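Local coordinates for adenylation domain (Streptomyces sp., PDB 5N9X), which is an adenylation domain of the AMP-binding enzyme family (ANL clan), holding adenosine-5'-triphosphate and threonine in the present model, at residues D201-F213 against V246-A260. Numbering follows the deposited sequence.
With THR (threonine), chain C.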
loop_
_atom_site.group_PDB
_atom_site.type_symbol
_atom_site.label_atom_id
_atom_site.label_comp_id
_atom_site.label_asym_id
_atom_site.label_seq_id
_atom_site.Cartn_x
_atom_site.Cartn_y
_atom_site.Cartn_z
ATOM N N ASP A 201 -12.570 18.199 0.727
ATOM C CA ASP A 201 -11.879 17.196 1.533
ATOM C C ASP A 201 -10.417 17.561 1.873
ATOM O O ASP A 201 -9.782 18.388 1.213
ATOM C CB ASP A 201 -11.947 15.817 0.828
ATOM C CG ASP A 201 -13.310 15.143 0.993
ATOM O OD1 ASP A 201 -13.763 15.028 2.147
ATOM O OD2 ASP A 201 -13.932 14.750 -0.020
ATOM N N ARG A 202 -9.925 16.966 2.956
ATOM C CA ARG A 202 -8.517 16.990 3.280
ATOM C C ARG A 202 -8.019 15.553 3.355
ATOM O O ARG A 202 -8.518 14.762 4.168
ATOM C CB ARG A 202 -8.251 17.699 4.600
ATOM C CG ARG A 202 -8.123 19.208 4.519
ATOM C CD ARG A 202 -9.335 19.856 5.142
ATOM N NE ARG A 202 -9.135 21.280 5.355
ATOM C CZ ARG A 202 -9.927 22.034 6.114
ATOM N NH1 ARG A 202 -10.972 21.495 6.730
ATOM N NH2 ARG A 202 -9.671 23.330 6.259
ATOM N N TRP A 203 -7.043 15.225 2.512
ATOM C CA TRP A 203 -6.458 13.895 2.487
ATOM C C TRP A 203 -5.131 13.943 3.246
ATOM O O TRP A 203 -4.397 14.928 3.168
ATOM C CB TRP A 203 -6.241 13.425 1.052
ATOM C CG TRP A 203 -7.504 13.084 0.297
ATOM C CD1 TRP A 203 -8.515 13.938 -0.047
ATOM C CD2 TRP A 203 -7.857 11.811 -0.246
ATOM N NE1 TRP A 203 -9.474 13.272 -0.750
ATOM C CE2 TRP A 203 -9.107 11.963 -0.883
ATOM C CE3 TRP A 203 -7.242 10.559 -0.250
ATOM C CZ2 TRP A 203 -9.762 10.900 -1.519
ATOM C CZ3 TRP A 203 -7.874 9.518 -0.883
ATOM C CH2 TRP A 203 -9.130 9.690 -1.512
ATOM N N LEU A 204 -4.827 12.892 3.996
ATOM C CA LEU A 204 -3.564 12.850 4.707
ATOM C C LEU A 204 -2.576 12.056 3.876
ATOM O O LEU A 204 -2.894 10.953 3.470
ATOM C CB LEU A 204 -3.752 12.223 6.099
ATOM C CG LEU A 204 -2.530 12.180 7.021
ATOM C CD1 LEU A 204 -2.070 13.601 7.317
ATOM C CD2 LEU A 204 -2.842 11.432 8.309
ATOM N N LEU A 205 -1.399 12.600 3.584
ATOM C CA LEU A 205 -0.351 11.773 2.981
ATOM C C LEU A 205 0.413 11.056 4.116
ATOM O O LEU A 205 1.438 11.529 4.621
ATOM C CB LEU A 205 0.584 12.595 2.085
ATOM C CG LEU A 205 1.733 11.792 1.447
ATOM C CD1 LEU A 205 1.196 10.961 0.326
ATOM C CD2 LEU A 205 2.823 12.710 0.895
ATOM N N PHE A 206 -0.131 9.919 4.533
ATOM C CA PHE A 206 0.459 9.145 5.604
ATOM C C PHE A 206 1.568 8.192 5.108
ATOM O O PHE A 206 2.479 7.853 5.861
ATOM C CB PHE A 206 -0.653 8.374 6.341
ATOM C CG PHE A 206 -0.176 7.612 7.549
ATOM C CD1 PHE A 206 0.343 6.328 7.419
ATOM C CD2 PHE A 206 -0.210 8.187 8.810
ATOM C CE1 PHE A 206 0.792 5.626 8.526
ATOM C CE2 PHE A 206 0.241 7.487 9.926
ATOM C CZ PHE A 206 0.739 6.209 9.779
ATOM N N HIS A 207 1.508 7.787 3.844
ATOM C CA HIS A 207 2.349 6.682 3.379
ATOM C C HIS A 207 3.540 7.074 2.483
ATOM O O HIS A 207 3.534 8.112 1.830
ATOM C CB HIS A 207 1.481 5.644 2.642
ATOM C CG HIS A 207 0.482 4.961 3.522
ATOM N ND1 HIS A 207 -0.809 5.420 3.694
ATOM C CD2 HIS A 207 0.594 3.863 4.299
ATOM C CE1 HIS A 207 -1.452 4.615 4.519
ATOM N NE2 HIS A 207 -0.627 3.659 4.897
ATOM N N SER A 208 4.557 6.215 2.474
ATOM C CA SER A 208 5.775 6.459 1.706
ATOM C C SER A 208 5.479 6.643 0.236
ATOM O O SER A 208 4.588 5.991 -0.305
ATOM C CB SER A 208 6.760 5.310 1.879
ATOM O OG SER A 208 7.739 5.361 0.868
ATOM N N MET A 209 6.207 7.520 -0.437
ATOM C CA MET A 209 5.914 7.677 -1.850
ATOM C C MET A 209 6.314 6.424 -2.656
ATOM O O MET A 209 5.867 6.250 -3.792
ATOM C CB MET A 209 6.564 8.949 -2.387
ATOM C CG MET A 209 5.791 10.192 -1.933
ATOM S SD MET A 209 6.201 11.657 -2.880
ATOM C CE MET A 209 5.875 11.002 -4.525
ATOM N N ALA A 210 7.078 5.527 -2.024
ATOM C CA ALA A 210 7.446 4.238 -2.631
ATOM C C ALA A 210 6.482 3.094 -2.251
ATOM O O ALA A 210 6.792 1.922 -2.461
ATOM C CB ALA A 210 8.866 3.864 -2.250
ATOM N N PHE A 211 5.337 3.457 -1.675
ATOM C CA PHE A 211 4.224 2.542 -1.406
ATOM C C PHE A 211 2.982 3.049 -2.154
ATOM O O PHE A 211 2.618 4.229 -2.052
ATOM C CB PHE A 211 3.996 2.437 0.106
ATOM C CG PHE A 211 2.870 1.539 0.499
ATOM C CD1 PHE A 211 2.614 0.360 -0.197
ATOM C CD2 PHE A 211 2.107 1.835 1.629
ATOM C CE1 PHE A 211 1.576 -0.481 0.188
ATOM C CE2 PHE A 211 1.085 1.004 2.032
ATOM C CZ PHE A 211 0.809 -0.159 1.309
ATOM N N ASP A 212 2.350 2.180 -2.933
ATOM C CA ASP A 212 1.373 2.667 -3.889
ATOM C C ASP A 212 0.081 3.228 -3.225
ATOM O O ASP A 212 -0.749 3.848 -3.882
ATOM C CB ASP A 212 1.085 1.574 -4.934
ATOM C CG ASP A 212 0.105 0.518 -4.459
ATOM O OD1 ASP A 212 -0.162 0.388 -3.240
ATOM O OD2 ASP A 212 -0.422 -0.188 -5.346
ATOM N N PHE A 213 -0.036 3.073 -1.913
ATOM C CA PHE A 213 -1.155 3.614 -1.149
ATOM C C PHE A 213 -1.060 5.164 -1.131
ATOM O O PHE A 213 -2.062 5.862 -0.964
ATOM C CB PHE A 213 -1.144 2.940 0.250
ATOM C CG PHE A 213 -2.489 2.884 0.937
ATOM C CD1 PHE A 213 -3.635 3.222 0.247
ATOM C CD2 PHE A 213 -2.628 2.264 2.189
ATOM C CE1 PHE A 213 -4.880 3.122 0.836
ATOM C CE2 PHE A 213 -3.905 2.116 2.794
ATOM C CZ PHE A 213 -5.025 2.558 2.115
ATOM N N VAL A 246 -4.268 14.829 12.874
ATOM C CA VAL A 246 -5.460 14.411 12.141
ATOM C C VAL A 246 -6.697 15.237 12.538
ATOM O O VAL A 246 -7.485 15.652 11.680
ATOM C CB VAL A 246 -5.741 12.915 12.348
ATOM C CG1 VAL A 246 -7.186 12.561 12.005
ATOM C CG2 VAL A 246 -4.740 12.084 11.548
ATOM N N ARG A 247 -6.858 15.493 13.835
ATOM C CA ARG A 247 -7.917 16.381 14.295
ATOM C C ARG A 247 -7.614 17.806 13.859
ATOM O O ARG A 247 -8.401 18.418 13.130
ATOM C CB ARG A 247 -8.081 16.300 15.816
ATOM C CG ARG A 247 -8.910 17.424 16.424
ATOM C CD ARG A 247 -8.082 18.203 17.424
ATOM N NE ARG A 247 -8.008 17.526 18.712
ATOM C CZ ARG A 247 -6.944 17.554 19.508
ATOM N NH1 ARG A 247 -5.857 18.224 19.143
ATOM N NH2 ARG A 247 -6.955 16.898 20.659
ATOM N N ASP A 248 -6.457 18.313 14.273
ATOM C CA ASP A 248 -6.106 19.713 14.021
ATOM C C ASP A 248 -6.016 20.153 12.546
ATOM O O ASP A 248 -6.371 21.285 12.236
ATOM C CB ASP A 248 -4.786 20.072 14.740
ATOM C CG ASP A 248 -4.887 19.958 16.266
ATOM O OD1 ASP A 248 -5.949 20.351 16.795
ATOM O OD2 ASP A 248 -3.916 19.547 16.950
ATOM N N ARG A 249 -5.544 19.298 11.641
ATOM C CA ARG A 249 -5.484 19.683 10.235
ATOM C C ARG A 249 -6.802 19.344 9.529
ATOM O O ARG A 249 -6.930 19.532 8.319
ATOM C CB ARG A 249 -4.300 19.009 9.536
ATOM C CG ARG A 249 -2.944 19.531 9.974
ATOM C CD ARG A 249 -2.824 21.040 9.788
ATOM N NE ARG A 249 -1.633 21.570 10.464
ATOM C CZ ARG A 249 -1.268 22.858 10.483
ATOM N NH1 ARG A 249 -1.990 23.778 9.855
ATOM N NH2 ARG A 249 -0.168 23.232 11.135
ATOM N N GLY A 250 -7.776 18.844 10.297
ATOM C CA GLY A 250 -9.150 18.664 9.825
ATOM C C GLY A 250 -9.364 17.604 8.756
ATOM O O GLY A 250 -10.223 17.743 7.889
ATOM N N ILE A 251 -8.572 16.540 8.818
ATOM C CA ILE A 251 -8.621 15.484 7.821
ATOM C C ILE A 251 -9.998 14.825 7.689
ATOM O O ILE A 251 -10.631 14.464 8.682
ATOM C CB ILE A 251 -7.535 14.444 8.142
ATOM C CG1 ILE A 251 -6.174 15.047 7.784
ATOM C CG2 ILE A 251 -7.755 13.143 7.386
ATOM C CD1 ILE A 251 -5.120 14.667 8.715
ATOM N N THR A 252 -10.467 14.699 6.453
ATOM C CA THR A 252 -11.754 14.071 6.170
ATOM C C THR A 252 -11.587 12.657 5.565
ATOM O O THR A 252 -12.501 11.832 5.631
ATOM C CB THR A 252 -12.602 14.951 5.211
ATOM O OG1 THR A 252 -11.936 15.069 3.954
ATOM C CG2 THR A 252 -12.801 16.353 5.790
ATOM N N VAL A 253 -10.432 12.390 4.959
ATOM C CA VAL A 253 -10.186 11.093 4.333
ATOM C C VAL A 253 -8.878 10.498 4.841
ATOM O O VAL A 253 -7.792 10.902 4.422
ATOM C CB VAL A 253 -10.141 11.188 2.785
ATOM C CG1 VAL A 253 -9.879 9.809 2.177
ATOM C CG2 VAL A 253 -11.455 11.778 2.243
ATOM N N LEU A 254 -8.982 9.548 5.761
ATOM C CA LEU A 254 -7.791 8.945 6.337
ATOM C C LEU A 254 -7.592 7.520 5.785
ATOM O O LEU A 254 -8.521 6.697 5.798
ATOM C CB LEU A 254 -7.875 8.960 7.877
ATOM C CG LEU A 254 -6.793 8.145 8.607
ATOM C CD1 LEU A 254 -5.432 8.738 8.394
ATOM C CD2 LEU A 254 -7.080 8.109 10.083
ATOM N N ASN A 255 -6.386 7.261 5.274
ATOM C CA ASN A 255 -5.951 5.926 4.813
ATOM C C ASN A 255 -4.956 5.269 5.763
ATOM O O ASN A 255 -3.948 5.851 6.125
ATOM C CB ASN A 255 -5.323 6.015 3.416
ATOM C CG ASN A 255 -6.337 6.330 2.342
ATOM O OD1 ASN A 255 -7.000 5.428 1.827
ATOM N ND2 ASN A 255 -6.460 7.606 1.992
ATOM N N GLN A 256 -5.236 4.036 6.147
ATOM C CA GLN A 256 -4.445 3.344 7.163
ATOM C C GLN A 256 -4.302 1.870 6.818
ATOM O O GLN A 256 -5.208 1.258 6.280
ATOM C CB GLN A 256 -5.101 3.486 8.546
ATOM C CG GLN A 256 -5.056 4.861 9.203
ATOM C CD GLN A 256 -3.718 5.151 9.860
ATOM O OE1 GLN A 256 -3.532 4.893 11.052
ATOM N NE2 GLN A 256 -2.775 5.684 9.084
ATOM N N THR A 257 -3.163 1.280 7.138
ATOM C CA THR A 257 -3.146 -0.165 7.228
ATOM C C THR A 257 -3.833 -0.536 8.531
ATOM O O THR A 257 -3.960 0.296 9.414
ATOM C CB THR A 257 -1.753 -0.723 7.177
ATOM O OG1 THR A 257 -1.036 -0.216 8.295
ATOM C CG2 THR A 257 -1.081 -0.312 5.874
ATOM N N PRO A 258 -4.314 -1.779 8.634
ATOM C CA PRO A 258 -4.905 -2.144 9.924
ATOM C C PRO A 258 -3.919 -2.006 11.093
ATOM O O PRO A 258 -4.336 -1.503 12.133
ATOM C CB PRO A 258 -5.353 -3.594 9.699
ATOM C CG PRO A 258 -5.708 -3.616 8.208
ATOM C CD PRO A 258 -4.627 -2.755 7.576
ATOM N N THR A 259 -2.659 -2.379 10.924
ATOM C CA THR A 259 -1.648 -2.204 11.969
ATOM C C THR A 259 -1.536 -0.752 12.430
ATOM O O THR A 259 -1.510 -0.467 13.633
ATOM C CB THR A 259 -0.257 -2.677 11.476
ATOM O OG1 THR A 259 -0.340 -4.055 11.116
ATOM C CG2 THR A 259 0.827 -2.481 12.548
ATOM N N ALA A 260 -1.482 0.162 11.467
ATOM C CA ALA A 260 -1.392 1.589 11.743
ATOM C C ALA A 260 -2.637 2.106 12.471
ATOM O O ALA A 260 -2.527 2.904 13.409
ATOM C CB ALA A 260 -1.173 2.359 10.439
HETATM N N THR C . -1.824 -1.615 -2.730
HETATM C CA THR C . -1.512 -1.650 -1.293
HETATM C C THR C . -0.803 -2.950 -1.039
HETATM O O THR C . -0.229 -3.286 0.015
HETATM C CB THR C . -2.770 -1.580 -0.395
HETATM O OG1 THR C . -3.753 -2.532 -0.850
HETATM C CG2 THR C . -3.352 -0.172 -0.406
HETATM O OXT THR C . -0.871 -3.697 -2.005
HETATM O O HOH W 1 -5.546 9.646 3.163
#
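Two groups grip Thr252 OG1. It donates to Asp201 OD1 at 2.6 Å, on the anti side of the carboxylate, and accepts from Arg202 N at 2.9 Å. With chi1 at 63°, OG1 sits between its own backbone N and carbonyl carbon, turned to both partners. Asp201 OD1 also forms a salt bridge with Arg279. Arg202 O accepts from both Thr252 N and Val253 N. Trp203 and Val253 make a single parallel bridge, and the strands then diverge. A water bridges them, donating to Leu204 O (3.0 Å) and Val253 O (2.9 Å). Val253 CG1 lies over the six-membered ring of Trp203, 3.5 Å from its centroid, a CH-pi contact. Leu204 CD1 meets Ile251 CD1, and Leu204 CD2 meets Leu254 CD1. Further on, Gln256 NE2 stands over the centre of the Phe206 ring, amide and ring almost perpendicular. The same nitrogen donates to Asn255 O. Phe211, Asp212 and Phe213 line the pocket of the bound threonine. There the Phe213 ring lies between Asn255 CB and the ligand's CG2, on opposite faces, so strand 253-256 backs this wall. Asp212 OD1 accepts from the ligand's amino N. The contact joins edge strand 202-205, paired with strand 227-230, to strand 253-256 of another sheet, between helices 213-222 and 258-271.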